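PDB 3DXQ: choline/ethanolamine kinase family protein from Mesorhizobium loti, which probably phosphorylates choline, ethanolamine or a similar small alcohol. Local coordinates for residues A[15-20]-A[40-45]; A[29-34]-A[196-201]; A[72-77]-A[82-87]. One frame throughout, in Å; residues are numbered along the deposited sequence.

Interaction 1: residues A[15-20]-A[40-45]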
loop_
_atom_site.group_PDB
_atom_site.type_symbol
_atom_site.label_atom_id
_atom_site.label_comp_id
_atom_site.label_asym_id
_atom_site.label_seq_id
_atom_site.Cartn_x
_atom_site.Cartn_y
_atom_site.Cartn_z
ATOM N N PRO A 15 -26.866 -7.588 -11.299
ATOM C CA PRO A 15 -27.962 -8.528 -11.030
ATOM C C PRO A 15 -27.917 -9.135 -9.636
ATOM O O PRO A 15 -28.942 -9.205 -8.978
ATOM C CB PRO A 15 -27.778 -9.614 -12.101
ATOM C CG PRO A 15 -27.034 -8.955 -13.190
ATOM C CD PRO A 15 -26.098 -7.995 -12.492
HETATM N N MSE A 16 -26.747 -9.547 -9.172
HETATM C CA MSE A 16 -26.639 -10.152 -7.823
HETATM C C MSE A 16 -26.895 -9.211 -6.631
HETATM O O MSE A 16 -27.127 -9.677 -5.516
HETATM C CB MSE A 16 -25.314 -10.883 -7.626
HETATM C CG MSE A 16 -24.153 -10.356 -8.420
HETATM SE SE MSE A 16 -22.473 -10.890 -7.646
HETATM C CE MSE A 16 -22.983 -12.229 -6.422
ATOM N N LEU A 17 -26.844 -7.902 -6.852
ATOM C CA LEU A 17 -27.231 -6.956 -5.816
ATOM C C LEU A 17 -28.610 -6.339 -6.069
ATOM O O LEU A 17 -29.250 -5.876 -5.133
ATOM C CB LEU A 17 -26.184 -5.859 -5.684
ATOM C CG LEU A 17 -24.840 -6.306 -5.117
ATOM C CD1 LEU A 17 -23.863 -5.137 -5.119
ATOM C CD2 LEU A 17 -25.021 -6.845 -3.723
ATOM N N ALA A 18 -29.073 -6.332 -7.321
ATOM C CA ALA A 18 -30.379 -5.738 -7.676
ATOM C C ALA A 18 -31.478 -6.081 -6.674
ATOM O O ALA A 18 -31.551 -7.208 -6.163
ATOM C CB ALA A 18 -30.804 -6.175 -9.085
ATOM N N GLY A 19 -32.322 -5.098 -6.388
ATOM C CA GLY A 19 -33.448 -5.283 -5.477
ATOM C C GLY A 19 -33.074 -5.556 -4.025
ATOM O O GLY A 19 -33.828 -6.212 -3.300
ATOM N N TYR A 20 -31.907 -5.074 -3.600
ATOM C CA TYR A 20 -31.497 -5.160 -2.204
ATOM C C TYR A 20 -31.996 -3.911 -1.512
ATOM O O TYR A 20 -31.489 -2.803 -1.751
ATOM C CB TYR A 20 -29.987 -5.239 -2.085
ATOM C CG TYR A 20 -29.484 -5.069 -0.676
ATOM C CD1 TYR A 20 -29.460 -6.146 0.205
ATOM C CD2 TYR A 20 -29.015 -3.835 -0.226
ATOM C CE1 TYR A 20 -28.984 -6.000 1.508
ATOM C CE2 TYR A 20 -28.546 -3.679 1.066
ATOM C CZ TYR A 20 -28.541 -4.761 1.930
ATOM O OH TYR A 20 -28.071 -4.613 3.208
ATOM N N LEU A 40 -22.352 -8.876 0.664
ATOM C CA LEU A 40 -21.474 -8.551 -0.455
ATOM C C LEU A 40 -21.018 -7.110 -0.247
ATOM O O LEU A 40 -21.654 -6.378 0.492
ATOM C CB LEU A 40 -22.221 -8.712 -1.783
ATOM C CG LEU A 40 -22.842 -10.082 -2.069
ATOM C CD1 LEU A 40 -23.755 -10.034 -3.286
ATOM C CD2 LEU A 40 -21.784 -11.129 -2.270
ATOM N N CYS A 41 -19.899 -6.734 -0.852
ATOM C CA CYS A 41 -19.394 -5.342 -0.803
ATOM C C CYS A 41 -19.375 -4.756 -2.198
ATOM O O CYS A 41 -18.910 -5.377 -3.148
ATOM C CB CYS A 41 -17.976 -5.252 -0.274
ATOM S SG CYS A 41 -17.767 -5.688 1.391
ATOM N N LEU A 42 -19.900 -3.555 -2.302
ATOM C CA LEU A 42 -19.935 -2.814 -3.548
ATOM C C LEU A 42 -18.812 -1.785 -3.477
ATOM O O LEU A 42 -18.749 -1.031 -2.506
ATOM C CB LEU A 42 -21.288 -2.122 -3.674
ATOM C CG LEU A 42 -21.596 -1.371 -4.962
ATOM C CD1 LEU A 42 -21.636 -2.292 -6.176
ATOM C CD2 LEU A 42 -22.915 -0.691 -4.796
ATOM N N ARG A 43 -17.914 -1.776 -4.464
ATOM C CA ARG A 43 -16.809 -0.808 -4.513
ATOM C C ARG A 43 -16.960 0.127 -5.727
ATOM O O ARG A 43 -16.994 -0.336 -6.868
ATOM C CB ARG A 43 -15.476 -1.549 -4.584
ATOM C CG ARG A 43 -15.450 -2.860 -3.789
ATOM C CD ARG A 43 -14.046 -3.467 -3.716
ATOM N NE ARG A 43 -13.250 -2.921 -2.605
ATOM C CZ ARG A 43 -13.291 -3.366 -1.343
ATOM N NH1 ARG A 43 -14.093 -4.374 -0.994
ATOM N NH2 ARG A 43 -12.522 -2.797 -0.412
ATOM N N ILE A 44 -17.057 1.436 -5.480
ATOM C CA ILE A 44 -17.215 2.446 -6.548
ATOM C C ILE A 44 -15.925 3.255 -6.693
ATOM O O ILE A 44 -15.367 3.704 -5.688
ATOM C CB ILE A 44 -18.321 3.469 -6.242
ATOM C CG1 ILE A 44 -19.683 2.797 -6.004
ATOM C CG2 ILE A 44 -18.431 4.484 -7.397
ATOM C CD1 ILE A 44 -20.618 2.840 -7.197
ATOM N N PRO A 45 -15.437 3.445 -7.929
ATOM C CA PRO A 45 -14.224 4.249 -8.136
ATOM C C PRO A 45 -14.384 5.781 -7.936
ATOM O O PRO A 45 -15.377 6.384 -8.380
ATOM C CB PRO A 45 -13.859 3.942 -9.594
ATOM C CG PRO A 45 -14.687 2.756 -9.975
ATOM C CD PRO A 45 -15.922 2.875 -9.194
#
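Leu17 and Leu40 have the same first torsion: CG stands beside the backbone N and opposite the carbonyl carbon (chi1 -69° and -57°). This turns their branched ends into the gap between loop 15-20 and strand 40-45. Leu42 is set differently, with CG anti to its backbone N (chi1 -175°), and its CD1 comes to the same loop leucine. Leu17 thus divides its methyls between two strand residues. Its CD2 meets CD1 of Leu40 at 3.5 Å, while CD1 of Leu17 lies 3.8 Å from CD1 of Leu42. In both pairs the side chains slant across each other. Met16, a selenomethionine here, approaches Leu40 at about a right angle. Its CE lies 3.9 Å from Leu40 CD1, a methyl that is therefore touched from two loop residues.

The backbones stay well apart. The closest CA atoms, those of Leu17 and Leu40, are 8.0 Å from each other. Beyond Leu17 the loop makes a type II turn to Tyr20, with Gly19 at positive phi. A weak hydrogen bond, Tyr20 N to Leu17 O, closes it.

Leu17 also packs on Ala37 and Val85, and Leu42 on Leu11, Ile14 and Val83. Met16 and Leu40 both touch Leu75. Segment 15-20 thus lies over one face of the five-stranded sheet, the face away from helix 55-67. Leu17 and Leu42 are buried, whereas Met16 sits at the exposed border.

No hydrogen bond or charge pair joins the two segments. The polar backbone of the strand is engaged within the sheet, for example Cys41 with Thr86 and Leu42 with Phe35. The loop is therefore held here by methyl contacts and the exclusion of water, which are forces with little directional demand.

Interaction 2: residues A[29-34]-A[196-201]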
loop_
_atom_site.group_PDB
_atom_site.type_symbol
_atom_site.label_atom_id
_atom_site.label_comp_id
_atom_site.label_asym_id
_atom_site.label_seq_id
_atom_site.Cartn_x
_atom_site.Cartn_y
_atom_site.Cartn_z
ATOM N N GLY A 29 -12.549 4.625 3.289
ATOM C CA GLY A 29 -11.927 4.849 1.978
ATOM C C GLY A 29 -12.345 6.104 1.231
ATOM O O GLY A 29 -13.510 6.253 0.854
ATOM N N LEU A 30 -11.379 6.994 0.991
ATOM C CA LEU A 30 -11.621 8.231 0.244
ATOM C C LEU A 30 -11.675 7.978 -1.283
ATOM O O LEU A 30 -12.720 8.196 -1.913
ATOM C CB LEU A 30 -10.548 9.271 0.588
ATOM N N THR A 31 -10.574 7.490 -1.868
ATOM C CA THR A 31 -10.489 7.273 -3.341
ATOM C C THR A 31 -11.404 6.118 -3.882
ATOM O O THR A 31 -11.662 6.011 -5.090
ATOM C CB THR A 31 -8.988 7.114 -3.843
ATOM O OG1 THR A 31 -8.443 5.850 -3.440
ATOM C CG2 THR A 31 -8.085 8.262 -3.327
ATOM N N ASN A 32 -11.887 5.269 -2.977
ATOM C CA ASN A 32 -12.865 4.228 -3.300
ATOM C C ASN A 32 -14.050 4.295 -2.341
ATOM O O ASN A 32 -13.888 4.169 -1.125
ATOM C CB ASN A 32 -12.238 2.825 -3.198
ATOM C CG ASN A 32 -11.446 2.438 -4.428
ATOM O OD1 ASN A 32 -11.787 2.820 -5.546
ATOM N ND2 ASN A 32 -10.391 1.651 -4.228
ATOM N N LEU A 33 -15.240 4.497 -2.893
ATOM C CA LEU A 33 -16.453 4.422 -2.099
ATOM C C LEU A 33 -16.784 2.922 -2.001
ATOM O O LEU A 33 -16.871 2.239 -3.020
ATOM C CB LEU A 33 -17.586 5.230 -2.751
ATOM C CG LEU A 33 -17.278 6.696 -3.123
ATOM C CD1 LEU A 33 -18.480 7.403 -3.800
ATOM C CD2 LEU A 33 -16.812 7.489 -1.894
ATOM N N VAL A 34 -16.927 2.405 -0.782
ATOM C CA VAL A 34 -17.158 0.981 -0.572
ATOM C C VAL A 34 -18.331 0.754 0.387
ATOM O O VAL A 34 -18.267 1.119 1.548
ATOM C CB VAL A 34 -15.881 0.327 -0.015
ATOM C CG1 VAL A 34 -15.986 -1.200 -0.009
ATOM C CG2 VAL A 34 -14.699 0.776 -0.835
ATOM N N ASP A 196 -7.881 -3.656 -2.129
ATOM C CA ASP A 196 -7.410 -2.463 -2.867
ATOM C C ASP A 196 -6.135 -2.707 -3.636
ATOM O O ASP A 196 -5.054 -2.287 -3.236
ATOM C CB ASP A 196 -7.253 -1.242 -1.956
ATOM C CG ASP A 196 -8.258 -0.136 -2.266
ATOM O OD1 ASP A 196 -9.486 -0.399 -2.251
ATOM O OD2 ASP A 196 -7.809 1.012 -2.496
ATOM N N TRP A 197 -6.277 -3.371 -4.770
ATOM C CA TRP A 197 -5.129 -3.806 -5.552
ATOM C C TRP A 197 -4.828 -2.909 -6.713
ATOM O O TRP A 197 -4.152 -3.310 -7.646
ATOM C CB TRP A 197 -5.376 -5.244 -6.032
ATOM C CG TRP A 197 -5.557 -6.150 -4.872
ATOM C CD1 TRP A 197 -6.713 -6.391 -4.204
ATOM C CD2 TRP A 197 -4.537 -6.893 -4.190
ATOM N NE1 TRP A 197 -6.492 -7.259 -3.167
ATOM C CE2 TRP A 197 -5.160 -7.578 -3.131
ATOM C CE3 TRP A 197 -3.163 -7.056 -4.379
ATOM C CZ2 TRP A 197 -4.460 -8.415 -2.271
ATOM C CZ3 TRP A 197 -2.466 -7.882 -3.519
ATOM C CH2 TRP A 197 -3.114 -8.551 -2.480
ATOM N N GLU A 198 -5.278 -1.671 -6.645
ATOM C CA GLU A 198 -5.096 -0.759 -7.780
ATOM C C GLU A 198 -3.635 -0.405 -8.106
ATOM O O GLU A 198 -3.324 -0.107 -9.266
ATOM C CB GLU A 198 -5.933 0.511 -7.588
ATOM C CG GLU A 198 -5.505 1.365 -6.413
ATOM C CD GLU A 198 -6.553 2.382 -6.024
ATOM O OE1 GLU A 198 -7.029 3.127 -6.923
ATOM O OE2 GLU A 198 -6.893 2.434 -4.823
ATOM N N TYR A 199 -2.746 -0.450 -7.114
ATOM C CA TYR A 199 -1.329 -0.133 -7.349
ATOM C C TYR A 199 -0.437 -1.381 -7.471
ATOM O O TYR A 199 0.789 -1.273 -7.511
ATOM C CB TYR A 199 -0.788 0.762 -6.236
ATOM C CG TYR A 199 -1.428 2.125 -6.115
ATOM C CD1 TYR A 199 -0.910 3.234 -6.796
ATOM C CD2 TYR A 199 -2.509 2.320 -5.275
ATOM C CE1 TYR A 199 -1.484 4.502 -6.652
ATOM C CE2 TYR A 199 -3.097 3.562 -5.135
ATOM C CZ TYR A 199 -2.585 4.651 -5.817
ATOM O OH TYR A 199 -3.192 5.872 -5.642
ATOM N N SER A 200 -1.053 -2.558 -7.539
ATOM C CA SER A 200 -0.325 -3.821 -7.590
ATOM C C SER A 200 0.624 -3.869 -8.743
ATOM O O SER A 200 0.400 -3.208 -9.748
ATOM C CB SER A 200 -1.287 -5.000 -7.740
ATOM O OG SER A 200 -2.192 -5.065 -6.665
ATOM N N GLY A 201 1.667 -4.683 -8.587
ATOM C CA GLY A 201 2.685 -4.894 -9.615
ATOM C C GLY A 201 3.791 -5.858 -9.157
ATOM O O GLY A 201 3.851 -6.254 -7.984
#
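The backbones that carry Asn32 and Asp196 do not pair; their CA atoms, the nearest across the contact, are 8.6 Å apart. Asn32 opens strand 32-37, just after a loop that includes Gly29. Asp196 has a positive phi (70°). The chain then folds into a type I turn from Trp197 to Ser200, where Trp197 O accepts from both N and OG of Ser200.

The gap is bridged by side chains that come from opposite directions. Asn32 ND2 donates to Asp196 OD1 at 3.0 Å, a rather bent bond. The donor arrives on the syn side of the carboxylate but well out of its plane. Amide and carboxylate are steeply turned against each other, their planes 75° apart. Glu198 lies next to this pair, with OE2 3.6 Å from Asn32 ND2 and 4.0 Å from Thr31 OG1. Its other oxygen, OE1, forms a salt bridge with Arg55, which also gives a weak hydrogen bond to Asn32 OD1. Both ends of the buried Asn32 amide thus have polar partners.

The site lies where the two lobes of a protein-kinase-like fold meet. Segment 29-34 probably corresponds to the glycine-containing nucleotide loop of the N-terminal lobe. Asp196, in the sequence Asp-Trp-Glu, probably stands where related kinases carry a magnesium-binding aspartate, although no metal is modelled here.

Interaction 3: residues A[72-77]-A[82-87]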
loop_
_atom_site.group_PDB
_atom_site.type_symbol
_atom_site.label_atom_id
_atom_site.label_comp_id
_atom_site.label_asym_id
_atom_site.label_seq_id
_atom_site.Cartn_x
_atom_site.Cartn_y
_atom_site.Cartn_z
ATOM N N PRO A 72 -10.201 -11.069 -0.783
ATOM C CA PRO A 72 -11.524 -11.663 -0.856
ATOM C C PRO A 72 -11.909 -11.947 -2.300
ATOM O O PRO A 72 -11.399 -11.292 -3.218
ATOM C CB PRO A 72 -12.439 -10.583 -0.278
ATOM C CG PRO A 72 -11.539 -9.645 0.454
ATOM C CD PRO A 72 -10.219 -9.708 -0.221
ATOM N N GLU A 73 -12.765 -12.949 -2.479
ATOM C CA GLU A 73 -13.305 -13.312 -3.765
ATOM C C GLU A 73 -13.837 -12.103 -4.531
ATOM O O GLU A 73 -14.506 -11.252 -3.954
ATOM C CB GLU A 73 -14.476 -14.270 -3.574
ATOM C CG GLU A 73 -14.176 -15.712 -3.817
ATOM C CD GLU A 73 -15.441 -16.459 -4.169
ATOM O OE1 GLU A 73 -16.358 -16.499 -3.312
ATOM O OE2 GLU A 73 -15.520 -16.974 -5.316
ATOM N N VAL A 74 -13.550 -12.047 -5.828
ATOM C CA VAL A 74 -14.059 -10.990 -6.695
ATOM C C VAL A 74 -15.209 -11.581 -7.485
ATOM O O VAL A 74 -15.000 -12.404 -8.359
ATOM C CB VAL A 74 -12.979 -10.470 -7.648
ATOM C CG1 VAL A 74 -13.583 -9.553 -8.682
ATOM C CG2 VAL A 74 -11.918 -9.768 -6.875
ATOM N N LEU A 75 -16.425 -11.167 -7.165
ATOM C CA LEU A 75 -17.615 -11.770 -7.752
ATOM C C LEU A 75 -18.118 -11.064 -8.996
ATOM O O LEU A 75 -18.877 -11.651 -9.765
ATOM C CB LEU A 75 -18.737 -11.822 -6.718
ATOM C CG LEU A 75 -18.327 -12.511 -5.410
ATOM C CD1 LEU A 75 -19.486 -12.484 -4.430
ATOM C CD2 LEU A 75 -17.842 -13.951 -5.654
ATOM N N HIS A 76 -17.709 -9.819 -9.218
ATOM C CA HIS A 76 -18.227 -9.111 -10.374
ATOM C C HIS A 76 -17.435 -7.860 -10.659
ATOM O O HIS A 76 -16.922 -7.225 -9.757
ATOM C CB HIS A 76 -19.715 -8.780 -10.158
ATOM C CG HIS A 76 -20.404 -8.268 -11.380
ATOM N ND1 HIS A 76 -21.360 -7.275 -11.335
ATOM C CD2 HIS A 76 -20.253 -8.586 -12.687
ATOM C CE1 HIS A 76 -21.785 -7.020 -12.560
ATOM N NE2 HIS A 76 -21.123 -7.797 -13.399
ATOM N N VAL A 77 -17.301 -7.544 -11.938
ATOM C CA VAL A 77 -16.628 -6.331 -12.358
ATOM C C VAL A 77 -17.472 -5.735 -13.467
ATOM O O VAL A 77 -18.095 -6.463 -14.244
ATOM C CB VAL A 77 -15.224 -6.614 -12.853
ATOM C CG1 VAL A 77 -14.518 -5.318 -13.212
ATOM C CG2 VAL A 77 -14.457 -7.355 -11.793
ATOM N N GLY A 82 -16.177 0.230 -13.916
ATOM C CA GLY A 82 -15.099 -0.203 -13.019
ATOM C C GLY A 82 -15.613 -0.746 -11.685
ATOM O O GLY A 82 -14.855 -1.324 -10.922
ATOM N N VAL A 83 -16.907 -0.572 -11.414
ATOM C CA VAL A 83 -17.539 -1.029 -10.170
ATOM C C VAL A 83 -17.295 -2.520 -9.874
ATOM O O VAL A 83 -17.424 -3.368 -10.757
ATOM C CB VAL A 83 -19.045 -0.715 -10.202
ATOM C CG1 VAL A 83 -19.780 -1.436 -9.102
ATOM C CG2 VAL A 83 -19.250 0.791 -10.090
HETATM N N MSE A 84 -16.960 -2.834 -8.624
HETATM C CA MSE A 84 -16.542 -4.194 -8.277
HETATM C C MSE A 84 -17.321 -4.747 -7.076
HETATM O O MSE A 84 -17.520 -4.049 -6.071
HETATM C CB MSE A 84 -15.039 -4.201 -8.008
HETATM C CG MSE A 84 -14.439 -5.554 -7.773
HETATM SE SE MSE A 84 -12.600 -5.384 -7.116
HETATM C CE MSE A 84 -11.730 -5.020 -8.806
ATOM N N VAL A 85 -17.785 -5.991 -7.201
ATOM C CA VAL A 85 -18.472 -6.662 -6.102
ATOM C C VAL A 85 -17.580 -7.754 -5.518
ATOM O O VAL A 85 -17.136 -8.646 -6.231
ATOM C CB VAL A 85 -19.784 -7.293 -6.539
ATOM C CG1 VAL A 85 -20.493 -7.875 -5.312
ATOM C CG2 VAL A 85 -20.662 -6.266 -7.267
ATOM N N THR A 86 -17.310 -7.665 -4.222
ATOM C CA THR A 86 -16.536 -8.672 -3.524
ATOM C C THR A 86 -17.393 -9.260 -2.425
ATOM O O THR A 86 -18.479 -8.767 -2.154
ATOM C CB THR A 86 -15.273 -8.063 -2.910
ATOM O OG1 THR A 86 -15.643 -7.021 -2.001
ATOM C CG2 THR A 86 -14.406 -7.491 -3.990
ATOM N N ARG A 87 -16.900 -10.311 -1.789
ATOM C CA ARG A 87 -17.635 -10.923 -0.716
ATOM C C ARG A 87 -17.226 -10.232 0.569
ATOM O O ARG A 87 -16.054 -9.914 0.758
ATOM C CB ARG A 87 -17.391 -12.433 -0.665
ATOM C CG ARG A 87 -18.126 -13.101 0.482
ATOM C CD ARG A 87 -18.369 -14.586 0.263
ATOM N NE ARG A 87 -19.681 -14.811 -0.325
ATOM C CZ ARG A 87 -19.905 -15.143 -1.587
ATOM N NH1 ARG A 87 -18.920 -15.318 -2.453
ATOM N NH2 ARG A 87 -21.134 -15.310 -1.979
#
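Strands 74-77 and 84-87 form an antiparallel beta hairpin at one edge of the five-stranded sheet, and a classic beta bulge shifts the register by one residue. Leu75 and His76 both face Val85 at the bulge. Val85 O consequently serves two donors. Leu75 N reaches it at 2.8 Å, nearly in line with the C=O bond, and His76 N makes a weak second bond at 3.3 Å. In return, Val85 N gives a nearly straight hydrogen bond to His76 O at 3.0 Å (164°). Just before the first strand, Glu73 O takes a weak bond from Arg87 N at 3.4 Å and a CA-H contact from Thr86. His76 O likewise has a second, softer partner in Met84 CA.

The far edge of strand 84-87 is also occupied. Met84 and Thr86 bond through their backbones to Arg43 and Cys41, and Thr86 OG1 is bonded to Arg43 NH1.

Val74, Val77 and the selenomethionine Met84 share the face turned to helix 55-67. CG of Met84 lies 4.2 Å from Val74 CG1. On the other face, CB of His76 packs on Val85, while the imidazole leads away.

A charge pair ends the ladder. Glu73 and Arg87 run side by side, with carboxylate and guanidinium planes 22° apart. The bend at chi3 of Arg87 (-94°) turns the guanidinium across to Leu75. Glu73 OE1 meets Arg87 NH1 at the guanidinium edge, 2.9 Å away, while Leu75 CD1 lies over one guanidinium face, 3.5 Å from that same NH1.

All three interactions reach the five-stranded sheet of the N-terminal lobe. Interactions 1 and 3 adjoin, because strands 40-45 and 84-87 are bonded neighbours in it. Interaction 3 builds the sheet edge with backbone bonds and ends in an exposed ion pair. Interaction 1 lays a loop over a sheet face through apolar atoms alone; it is partly buried, with two buried leucines and an exposed border. Interaction 2 starts from the next strand, 32-37, whose Leu33 pairs with Ile44, and reaches the other lobe. Also partly buried, it lies nearest the centre of the chain, its own centre about 17 Å from that of interaction 1. It is chiefly polar, consistent with a place in the cleft between lobes.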